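Side-chain contacts in conserved hypothetical protein (Staphylococcus aureus subsp. aureus, PDB 2AP3), which is of unknown function but belongs to a family of putative cell-wall binding lipoproteins and folds as an elongated bundle of long helices: residues E33-V38 and E86-K91; K40-L45 and K80-E85; K50-D55 and G65-D70. All blocks are in the same frame, centred on the assembly; numbering follows the deposited sequence.

Interaction 1. Residues E33-V38 and E86-K91; sequences EPIKTV and EDAIKK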
loop_
_atom_site.group_PDB
_atom_site.type_symbol
_atom_site.label_atom_id
_atom_site.label_comp_id
_atom_site.label_asym_id
_atom_site.label_seq_id
_atom_site.Cartn_x
_atom_site.Cartn_y
_atom_site.Cartn_z
ATOM N N GLU A 33 -9.905 5.703 -1.244
ATOM C CA GLU A 33 -10.601 4.815 -2.193
ATOM C C GLU A 33 -9.855 4.664 -3.532
ATOM O O GLU A 33 -9.802 3.556 -4.088
ATOM C CB GLU A 33 -12.059 5.257 -2.405
ATOM C CG GLU A 33 -12.907 4.264 -3.201
ATOM C CD GLU A 33 -12.823 4.479 -4.706
ATOM O OE1 GLU A 33 -13.220 3.563 -5.466
ATOM O OE2 GLU A 33 -12.365 5.564 -5.133
ATOM N N PRO A 34 -9.283 5.767 -4.060
ATOM C CA PRO A 34 -8.420 5.668 -5.248
ATOM C C PRO A 34 -7.311 4.603 -5.210
ATOM O O PRO A 34 -6.885 4.161 -6.274
ATOM C CB PRO A 34 -7.820 7.068 -5.347
ATOM C CG PRO A 34 -8.927 7.949 -4.825
ATOM C CD PRO A 34 -9.457 7.179 -3.652
ATOM N N ILE A 35 -6.842 4.208 -4.022
ATOM C CA ILE A 35 -5.867 3.113 -3.893
ATOM C C ILE A 35 -6.475 1.795 -4.396
ATOM O O ILE A 35 -5.766 0.955 -4.976
ATOM C CB ILE A 35 -5.318 2.995 -2.430
ATOM C CG1 ILE A 35 -4.599 4.299 -2.056
ATOM C CG2 ILE A 35 -4.427 1.757 -2.247
ATOM C CD1 ILE A 35 -4.117 4.332 -0.621
ATOM N N LYS A 36 -7.784 1.608 -4.198
ATOM C CA LYS A 36 -8.438 0.423 -4.744
ATOM C C LYS A 36 -8.407 0.410 -6.279
ATOM O O LYS A 36 -8.157 -0.626 -6.899
ATOM C CB LYS A 36 -9.881 0.311 -4.238
ATOM C CG LYS A 36 -9.992 -0.069 -2.766
ATOM C CD LYS A 36 -9.485 -1.483 -2.489
ATOM C CE LYS A 36 -9.906 -1.937 -1.093
ATOM N NZ LYS A 36 -9.185 -3.171 -0.672
ATOM N N THR A 37 -8.612 1.577 -6.890
ATOM C CA THR A 37 -8.577 1.709 -8.351
ATOM C C THR A 37 -7.171 1.425 -8.867
ATOM O O THR A 37 -6.996 0.734 -9.890
ATOM C CB THR A 37 -9.014 3.131 -8.773
ATOM O OG1 THR A 37 -10.328 3.378 -8.265
ATOM C CG2 THR A 37 -9.062 3.265 -10.304
ATOM N N VAL A 38 -6.166 1.934 -8.160
ATOM C CA VAL A 38 -4.760 1.609 -8.504
ATOM C C VAL A 38 -4.520 0.092 -8.506
ATOM O O VAL A 38 -3.924 -0.471 -9.433
ATOM C CB VAL A 38 -3.773 2.285 -7.509
ATOM C CG1 VAL A 38 -2.362 1.741 -7.699
ATOM C CG2 VAL A 38 -3.837 3.807 -7.661
ATOM N N GLU A 86 1.193 5.736 -3.723
ATOM C CA GLU A 86 2.163 6.426 -2.887
ATOM C C GLU A 86 1.692 7.828 -2.577
ATOM O O GLU A 86 1.746 8.257 -1.407
ATOM C CB GLU A 86 3.515 6.469 -3.585
ATOM C CG GLU A 86 4.122 5.068 -3.743
ATOM C CD GLU A 86 5.487 5.155 -4.379
ATOM O OE1 GLU A 86 5.584 5.275 -5.632
ATOM O OE2 GLU A 86 6.462 5.142 -3.612
ATOM N N ASP A 87 1.209 8.527 -3.604
ATOM C CA ASP A 87 0.730 9.910 -3.453
ATOM C C ASP A 87 -0.487 9.961 -2.530
ATOM O O ASP A 87 -0.638 10.894 -1.744
ATOM C CB ASP A 87 0.402 10.543 -4.820
ATOM C CG ASP A 87 1.655 10.798 -5.693
ATOM O OD1 ASP A 87 2.800 10.748 -5.202
ATOM O OD2 ASP A 87 1.474 11.082 -6.899
ATOM N N ALA A 88 -1.338 8.940 -2.597
ATOM C CA ALA A 88 -2.559 8.919 -1.808
ATOM C C ALA A 88 -2.213 8.759 -0.341
ATOM O O ALA A 88 -2.780 9.439 0.517
ATOM C CB ALA A 88 -3.459 7.805 -2.257
ATOM N N ILE A 89 -1.272 7.870 -0.052
ATOM C CA ILE A 89 -0.872 7.624 1.330
ATOM C C ILE A 89 -0.175 8.853 1.881
ATOM O O ILE A 89 -0.336 9.186 3.057
ATOM C CB ILE A 89 -0.020 6.335 1.465
ATOM C CG1 ILE A 89 -0.905 5.111 1.200
ATOM C CG2 ILE A 89 0.677 6.275 2.834
ATOM C CD1 ILE A 89 -2.026 4.927 2.270
ATOM N N LYS A 90 0.576 9.546 1.025
ATOM C CA LYS A 90 1.177 10.824 1.430
ATOM C C LYS A 90 0.080 11.810 1.835
ATOM O O LYS A 90 0.193 12.471 2.886
ATOM C CB LYS A 90 2.088 11.399 0.340
ATOM C CG LYS A 90 2.765 12.714 0.724
ATOM C CD LYS A 90 3.952 13.012 -0.187
ATOM C CE LYS A 90 4.300 14.500 -0.230
ATOM N NZ LYS A 90 4.899 15.024 1.037
ATOM N N LYS A 91 -0.983 11.877 1.036
ATOM C CA LYS A 91 -2.097 12.808 1.283
ATOM C C LYS A 91 -2.810 12.435 2.583
ATOM O O LYS A 91 -3.104 13.295 3.415
ATOM C CB LYS A 91 -3.070 12.785 0.098
ATOM C CG LYS A 91 -4.354 13.610 0.266
ATOM C CD LYS A 91 -5.257 13.424 -0.957
ATOM C CE LYS A 91 -6.718 13.725 -0.676
ATOM N NZ LYS A 91 -6.987 15.175 -0.550
#
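In the helical bundle of this protein, the seam between the start of helix 33-50 and the later part of helix 61-96 is closed by Ile35, which meets Ala88 and Ile89. The backbones come closest at Ile35 and Ala88, whose CA atoms are 7.0 Å apart, a close approach consistent with the small methyl of the alanine. Ile35 CG1 rests on Ala88 CB at 3.7 Å, and the same methyl lies 3.9 Å from Ile35 CD1, so the ethyl branch of the isoleucine runs over it. That branch is stretched out (chi2 176°), with CG1 anti to the carbonyl carbon (chi1 -61°), and this carries CD1 past Ala88 to Ile89. There Ile35 CD1 meets Ile89 CD1 at 3.6 Å, while Ile89 CG1 is 3.8 Å from Ile35 CD1; the two isoleucine side chains cross at about a right angle. Within the bundle, one branched side chain of helix 33-50 is thus laid against a short and a branched one of helix 61-96. Ile89 is buried, and Tyr126 and His129 of helix 109-150 also lie against it, which connects the seam to a third helix. The CG2 branch of Ile35, anti to the backbone N, leans instead on Glu85, one turn before Ile89. Close by, Glu86 forms a salt bridge through OE2 with Lys137 NZ of helix 109-150.

Interaction 2. Residues K40-L45 and K80-E85; sequences KKIAEL and KEFEKE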
loop_
_atom_site.group_PDB
_atom_site.type_symbol
_atom_site.label_atom_id
_atom_site.label_comp_id
_atom_site.label_asym_id
_atom_site.label_seq_id
_atom_site.Cartn_x
_atom_site.Cartn_y
_atom_site.Cartn_z
ATOM N N LYS A 40 -6.674 -2.311 -8.944
ATOM C CA LYS A 40 -7.317 -2.918 -10.119
ATOM C C LYS A 40 -6.511 -2.688 -11.396
ATOM O O LYS A 40 -6.353 -3.588 -12.213
ATOM C CB LYS A 40 -8.740 -2.410 -10.286
ATOM C CG LYS A 40 -9.666 -2.927 -9.213
ATOM C CD LYS A 40 -11.053 -2.334 -9.391
ATOM C CE LYS A 40 -11.929 -2.609 -8.182
ATOM N NZ LYS A 40 -13.348 -2.246 -8.508
ATOM N N LYS A 41 -5.983 -1.474 -11.555
ATOM C CA LYS A 41 -5.250 -1.135 -12.773
ATOM C C LYS A 41 -3.936 -1.924 -12.825
ATOM O O LYS A 41 -3.545 -2.429 -13.872
ATOM C CB LYS A 41 -4.975 0.364 -12.815
ATOM C CG LYS A 41 -6.231 1.189 -13.081
ATOM C CD LYS A 41 -6.645 1.185 -14.535
ATOM C CE LYS A 41 -8.080 1.692 -14.703
ATOM N NZ LYS A 41 -8.359 3.004 -14.049
ATOM N N ILE A 42 -3.264 -2.054 -11.684
ATOM C CA ILE A 42 -2.051 -2.853 -11.629
ATOM C C ILE A 42 -2.361 -4.332 -11.861
ATOM O O ILE A 42 -1.631 -5.014 -12.594
ATOM C CB ILE A 42 -1.262 -2.603 -10.331
ATOM C CG1 ILE A 42 -0.666 -1.187 -10.388
ATOM C CG2 ILE A 42 -0.120 -3.635 -10.166
ATOM C CD1 ILE A 42 -0.023 -0.791 -9.058
ATOM N N ALA A 43 -3.488 -4.800 -11.350
ATOM C CA ALA A 43 -3.880 -6.198 -11.622
ATOM C C ALA A 43 -4.092 -6.450 -13.124
ATOM O O ALA A 43 -3.676 -7.487 -13.661
ATOM C CB ALA A 43 -5.116 -6.596 -10.819
ATOM N N GLU A 44 -4.723 -5.503 -13.814
ATOM C CA GLU A 44 -4.875 -5.597 -15.260
ATOM C C GLU A 44 -3.507 -5.646 -15.939
ATOM O O GLU A 44 -3.286 -6.464 -16.841
ATOM C CB GLU A 44 -5.721 -4.449 -15.802
ATOM C CG GLU A 44 -7.157 -4.403 -15.268
ATOM C CD GLU A 44 -8.096 -5.395 -15.937
ATOM O OE1 GLU A 44 -7.705 -6.001 -16.953
ATOM O OE2 GLU A 44 -9.244 -5.547 -15.441
ATOM N N LEU A 45 -2.577 -4.804 -15.468
ATOM C CA LEU A 45 -1.236 -4.801 -16.033
ATOM C C LEU A 45 -0.498 -6.117 -15.786
ATOM O O LEU A 45 0.212 -6.608 -16.667
ATOM C CB LEU A 45 -0.444 -3.616 -15.470
ATOM C CG LEU A 45 -0.851 -2.269 -16.082
ATOM C CD1 LEU A 45 -0.364 -1.115 -15.195
ATOM C CD2 LEU A 45 -0.334 -2.131 -17.510
ATOM N N LYS A 80 4.411 3.449 -12.606
ATOM C CA LYS A 80 3.757 4.746 -12.766
ATOM C C LYS A 80 2.388 4.708 -12.069
ATOM O O LYS A 80 2.025 5.624 -11.299
ATOM C CB LYS A 80 3.617 5.083 -14.246
ATOM C CG LYS A 80 2.970 6.439 -14.543
ATOM C CD LYS A 80 3.725 7.590 -13.874
ATOM C CE LYS A 80 5.139 7.720 -14.447
ATOM N NZ LYS A 80 5.969 8.796 -13.794
ATOM N N GLU A 81 1.617 3.652 -12.318
ATOM C CA GLU A 81 0.330 3.524 -11.648
ATOM C C GLU A 81 0.512 3.485 -10.126
ATOM O O GLU A 81 -0.243 4.125 -9.382
ATOM C CB GLU A 81 -0.417 2.285 -12.187
ATOM C CG GLU A 81 -1.863 2.158 -11.738
ATOM C CD GLU A 81 -2.754 3.354 -12.083
ATOM O OE1 GLU A 81 -2.545 4.059 -13.109
ATOM O OE2 GLU A 81 -3.714 3.554 -11.324
ATOM N N PHE A 82 1.539 2.781 -9.642
ATOM C CA PHE A 82 1.759 2.696 -8.197
ATOM C C PHE A 82 2.043 4.054 -7.549
ATOM O O PHE A 82 1.738 4.247 -6.381
ATOM C CB PHE A 82 2.843 1.678 -7.882
ATOM C CG PHE A 82 3.019 1.402 -6.425
ATOM C CD1 PHE A 82 2.031 0.741 -5.706
ATOM C CD2 PHE A 82 4.159 1.802 -5.767
ATOM C CE1 PHE A 82 2.214 0.472 -4.347
ATOM C CE2 PHE A 82 4.351 1.548 -4.400
ATOM C CZ PHE A 82 3.358 0.885 -3.702
ATOM N N GLU A 83 2.599 4.993 -8.314
ATOM C CA GLU A 83 2.836 6.357 -7.794
ATOM C C GLU A 83 1.557 6.934 -7.197
ATOM O O GLU A 83 1.620 7.669 -6.205
ATOM C CB GLU A 83 3.298 7.300 -8.901
ATOM C CG GLU A 83 4.692 6.996 -9.423
ATOM C CD GLU A 83 5.199 8.044 -10.424
ATOM O OE1 GLU A 83 4.808 9.241 -10.312
ATOM O OE2 GLU A 83 5.974 7.683 -11.324
ATOM N N LYS A 84 0.417 6.659 -7.837
ATOM C CA LYS A 84 -0.865 7.179 -7.350
ATOM C C LYS A 84 -1.165 6.670 -5.933
ATOM O O LYS A 84 -1.710 7.412 -5.110
ATOM C CB LYS A 84 -2.010 6.844 -8.313
ATOM C CG LYS A 84 -1.891 7.498 -9.685
ATOM C CD LYS A 84 -2.908 6.873 -10.628
ATOM C CE LYS A 84 -2.733 7.332 -12.058
ATOM N NZ LYS A 84 -3.739 6.708 -12.989
ATOM N N GLU A 85 -0.823 5.411 -5.653
ATOM C CA GLU A 85 -0.993 4.855 -4.292
ATOM C C GLU A 85 -0.057 5.559 -3.314
ATOM O O GLU A 85 -0.459 5.963 -2.225
ATOM C CB GLU A 85 -0.787 3.330 -4.267
ATOM C CG GLU A 85 -0.797 2.754 -2.829
ATOM C CD GLU A 85 -0.830 1.229 -2.779
ATOM O OE1 GLU A 85 -1.229 0.593 -3.795
ATOM O OE2 GLU A 85 -0.420 0.662 -1.723
#
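Ile42 and Lys41 of helix 33-50 pack on Glu81 and Phe82 of helix 61-96, an antiparallel pairing within the helical bundle; the axes of the two short segments approach to 9.8 Å, with 161° between their directions. The apolar contacts centre on the ethyl branch of Ile42. Its CG1 lies 3.8 Å from Glu81 CG, against the aliphatic part of the glutamate, while Ile42 CD1 reaches Phe82 CB at 4.0 Å and sits at the edge of the phenylalanine ring, near its plane. Tyr136 of helix 109-150 touches both Ile42 and Phe82, its ring meeting that of Phe82 with planes at about 50°.

On the polar side the charged ends do not meet across the helices. Glu81 OE2 lies 3.7 Å from Lys41 CB, which is packing on a methylene; the lysine then bends away at chi2, leaving its NZ 5.4 Å from Glu81 OE2, so any attraction between these charges acts at a distance. The direct charge pairing of Glu81 is along its own helix. With its chain bent at chi2, the carboxylate offers OE1 on the syn side to Lys84 NZ, 2.9 Å away and 21° out of the carboxylate plane.

Interaction 3. Residues K50-D55 and G65-D70; sequences KKLTED and GKAVKD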
loop_
_atom_site.group_PDB
_atom_site.type_symbol
_atom_site.label_atom_id
_atom_site.label_comp_id
_atom_site.label_asym_id
_atom_site.label_seq_id
_atom_site.Cartn_x
_atom_site.Cartn_y
_atom_site.Cartn_z
ATOM N N LYS A 50 1.516 -11.392 -17.951
ATOM C CA LYS A 50 1.521 -12.864 -18.040
ATOM C C LYS A 50 1.288 -13.324 -19.465
ATOM O O LYS A 50 1.797 -14.367 -19.894
ATOM C CB LYS A 50 0.447 -13.479 -17.132
ATOM C CG LYS A 50 0.747 -13.364 -15.670
ATOM C CD LYS A 50 -0.459 -13.862 -14.897
ATOM C CE LYS A 50 -0.414 -13.478 -13.463
ATOM N NZ LYS A 50 -1.691 -13.921 -12.895
ATOM N N LYS A 51 0.494 -12.556 -20.192
ATOM C CA LYS A 51 0.179 -12.909 -21.569
ATOM C C LYS A 51 1.325 -12.688 -22.561
ATOM O O LYS A 51 1.169 -12.913 -23.756
ATOM C CB LYS A 51 -1.108 -12.233 -22.018
ATOM C CG LYS A 51 -2.338 -12.846 -21.304
ATOM C CD LYS A 51 -3.645 -12.459 -21.922
ATOM C CE LYS A 51 -4.778 -13.189 -21.186
ATOM N NZ LYS A 51 -6.127 -12.952 -21.782
ATOM N N LEU A 52 2.483 -12.262 -22.057
ATOM C CA LEU A 52 3.684 -12.204 -22.898
ATOM C C LEU A 52 4.667 -13.373 -22.684
ATOM O O LEU A 52 5.780 -13.397 -23.224
ATOM C CB LEU A 52 4.370 -10.863 -22.712
ATOM C CG LEU A 52 3.528 -9.656 -23.116
ATOM C CD1 LEU A 52 4.070 -8.406 -22.472
ATOM C CD2 LEU A 52 3.486 -9.538 -24.657
ATOM N N THR A 53 4.218 -14.373 -21.940
ATOM C CA THR A 53 5.072 -15.472 -21.519
ATOM C C THR A 53 5.513 -16.322 -22.711
ATOM O O THR A 53 6.666 -16.728 -22.801
ATOM C CB THR A 53 4.357 -16.333 -20.429
ATOM O OG1 THR A 53 4.200 -15.566 -19.226
ATOM C CG2 THR A 53 5.130 -17.605 -20.093
ATOM N N GLU A 54 4.588 -16.571 -23.634
ATOM C CA GLU A 54 4.909 -17.334 -24.839
ATOM C C GLU A 54 5.847 -16.507 -25.726
ATOM O O GLU A 54 6.918 -16.979 -26.183
ATOM C CB GLU A 54 3.613 -17.689 -25.572
ATOM C CG GLU A 54 3.754 -18.687 -26.729
ATOM C CD GLU A 54 2.422 -18.949 -27.441
ATOM O OE1 GLU A 54 1.763 -19.985 -27.157
ATOM O OE2 GLU A 54 2.023 -18.107 -28.282
ATOM N N ASP A 55 5.479 -15.238 -25.923
ATOM C CA ASP A 55 6.189 -14.439 -26.897
ATOM C C ASP A 55 7.629 -14.163 -26.472
ATOM O O ASP A 55 8.489 -14.052 -27.317
ATOM C CB ASP A 55 5.455 -13.129 -27.214
ATOM C CG ASP A 55 4.272 -13.317 -28.133
ATOM O OD1 ASP A 55 4.016 -14.458 -28.597
ATOM O OD2 ASP A 55 3.604 -12.287 -28.398
ATOM N N GLY A 65 11.292 -9.675 -29.838
ATOM C CA GLY A 65 11.761 -8.329 -29.529
ATOM C C GLY A 65 10.634 -7.432 -29.078
ATOM O O GLY A 65 10.782 -6.638 -28.142
ATOM N N LYS A 66 9.479 -7.545 -29.730
ATOM C CA LYS A 66 8.322 -6.757 -29.290
ATOM C C LYS A 66 7.901 -7.133 -27.867
ATOM O O LYS A 66 7.541 -6.260 -27.074
ATOM C CB LYS A 66 7.131 -6.863 -30.259
ATOM C CG LYS A 66 5.967 -5.970 -29.808
ATOM C CD LYS A 66 4.783 -6.015 -30.742
ATOM C CE LYS A 66 3.706 -5.013 -30.358
ATOM N NZ LYS A 66 3.109 -5.197 -29.006
ATOM N N ALA A 67 7.928 -8.437 -27.544
ATOM C CA ALA A 67 7.519 -8.882 -26.198
ATOM C C ALA A 67 8.474 -8.289 -25.159
ATOM O O ALA A 67 8.045 -7.798 -24.108
ATOM C CB ALA A 67 7.522 -10.399 -26.101
ATOM N N VAL A 68 9.766 -8.314 -25.465
ATOM C CA VAL A 68 10.747 -7.775 -24.505
ATOM C C VAL A 68 10.501 -6.278 -24.295
ATOM O O VAL A 68 10.446 -5.790 -23.163
ATOM C CB VAL A 68 12.169 -8.017 -25.004
ATOM C CG1 VAL A 68 13.156 -7.218 -24.190
ATOM C CG2 VAL A 68 12.484 -9.494 -24.939
ATOM N N LYS A 69 10.322 -5.547 -25.391
ATOM C CA LYS A 69 10.068 -4.098 -25.255
ATOM C C LYS A 69 8.748 -3.819 -24.526
ATOM O O LYS A 69 8.633 -2.899 -23.689
ATOM C CB LYS A 69 10.067 -3.457 -26.628
ATOM C CG LYS A 69 11.461 -3.542 -27.255
ATOM C CD LYS A 69 11.463 -3.086 -28.710
ATOM C CE LYS A 69 12.783 -3.409 -29.376
ATOM N NZ LYS A 69 13.917 -2.747 -28.661
ATOM N N ASP A 70 7.762 -4.658 -24.781
ATOM C CA ASP A 70 6.480 -4.524 -24.094
ATOM C C ASP A 70 6.578 -4.838 -22.598
ATOM O O ASP A 70 5.857 -4.233 -21.753
ATOM C CB ASP A 70 5.461 -5.435 -24.765
ATOM C CG ASP A 70 4.977 -4.875 -26.094
ATOM O OD1 ASP A 70 5.286 -3.707 -26.454
ATOM O OD2 ASP A 70 4.236 -5.614 -26.774
#
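Ala67, near the beginning of helix 61-96, is the residue most deeply engaged here, and it meets the connection that leads from helix 33-50 into that helix. Its methyl is met by Asp55, with Ala67 CB 3.6 Å from Asp55 CB and 3.8 Å from Asp55 C. The backbones are close at this point, the CA atoms of Asp55 and Ala67 being 5.8 Å apart; here a methyl packs against a methylene and the backbone carbon behind it.

Leu52 makes the second large contribution. Its CD1 branch lies 4.0 Å from Asp70 CB, one turn further along the helix from Ala67, and the two side chains cross at about a right angle; the other branch only grazes Ala67 CB. Beyond these segments Leu52 also rests on Leu71. The leucine is presented by a type I beta turn from Lys50 to Thr53, closed where Lys50 O accepts from both Thr53 N and Thr53 OG1, which arrive from the same face of its plane; the bond from Thr53 OG1 to Lys50 O is 2.8 Å long.

Asp70 meets Leu52 through its methylene, while its OD2 receives Lys66 NZ within the helix, using the syn lone pair. What crosses between the segments is carbon packing for the most part, and both aspartates take part through carbon; the salt bridge to Lys66, though its very short length is doubtful, would be expected to offset the charge of Asp70 beside the leucine.

The three contacts follow one helical hairpin from its open end to its turn, and they close successively shorter loops: interaction 1 encloses interaction 2, which encloses interaction 3. Helix 61-96 takes part in all of them, whereas helix 33-50 supplies interactions 1 and 2 and the connection after it supplies interaction 3. Interactions 1 and 2, with centres about 10 Å apart, form one continuous seam, since Val38 packs on Glu81, Lys84 and Glu85. Interaction 3 lies farther out, its centre about 19 Å from that of interaction 2 and about 29 Å from that of interaction 1. Packing between the two arms of the hairpin thus runs from mid-bundle, where helix 109-150 joins in, to the connection near the turn.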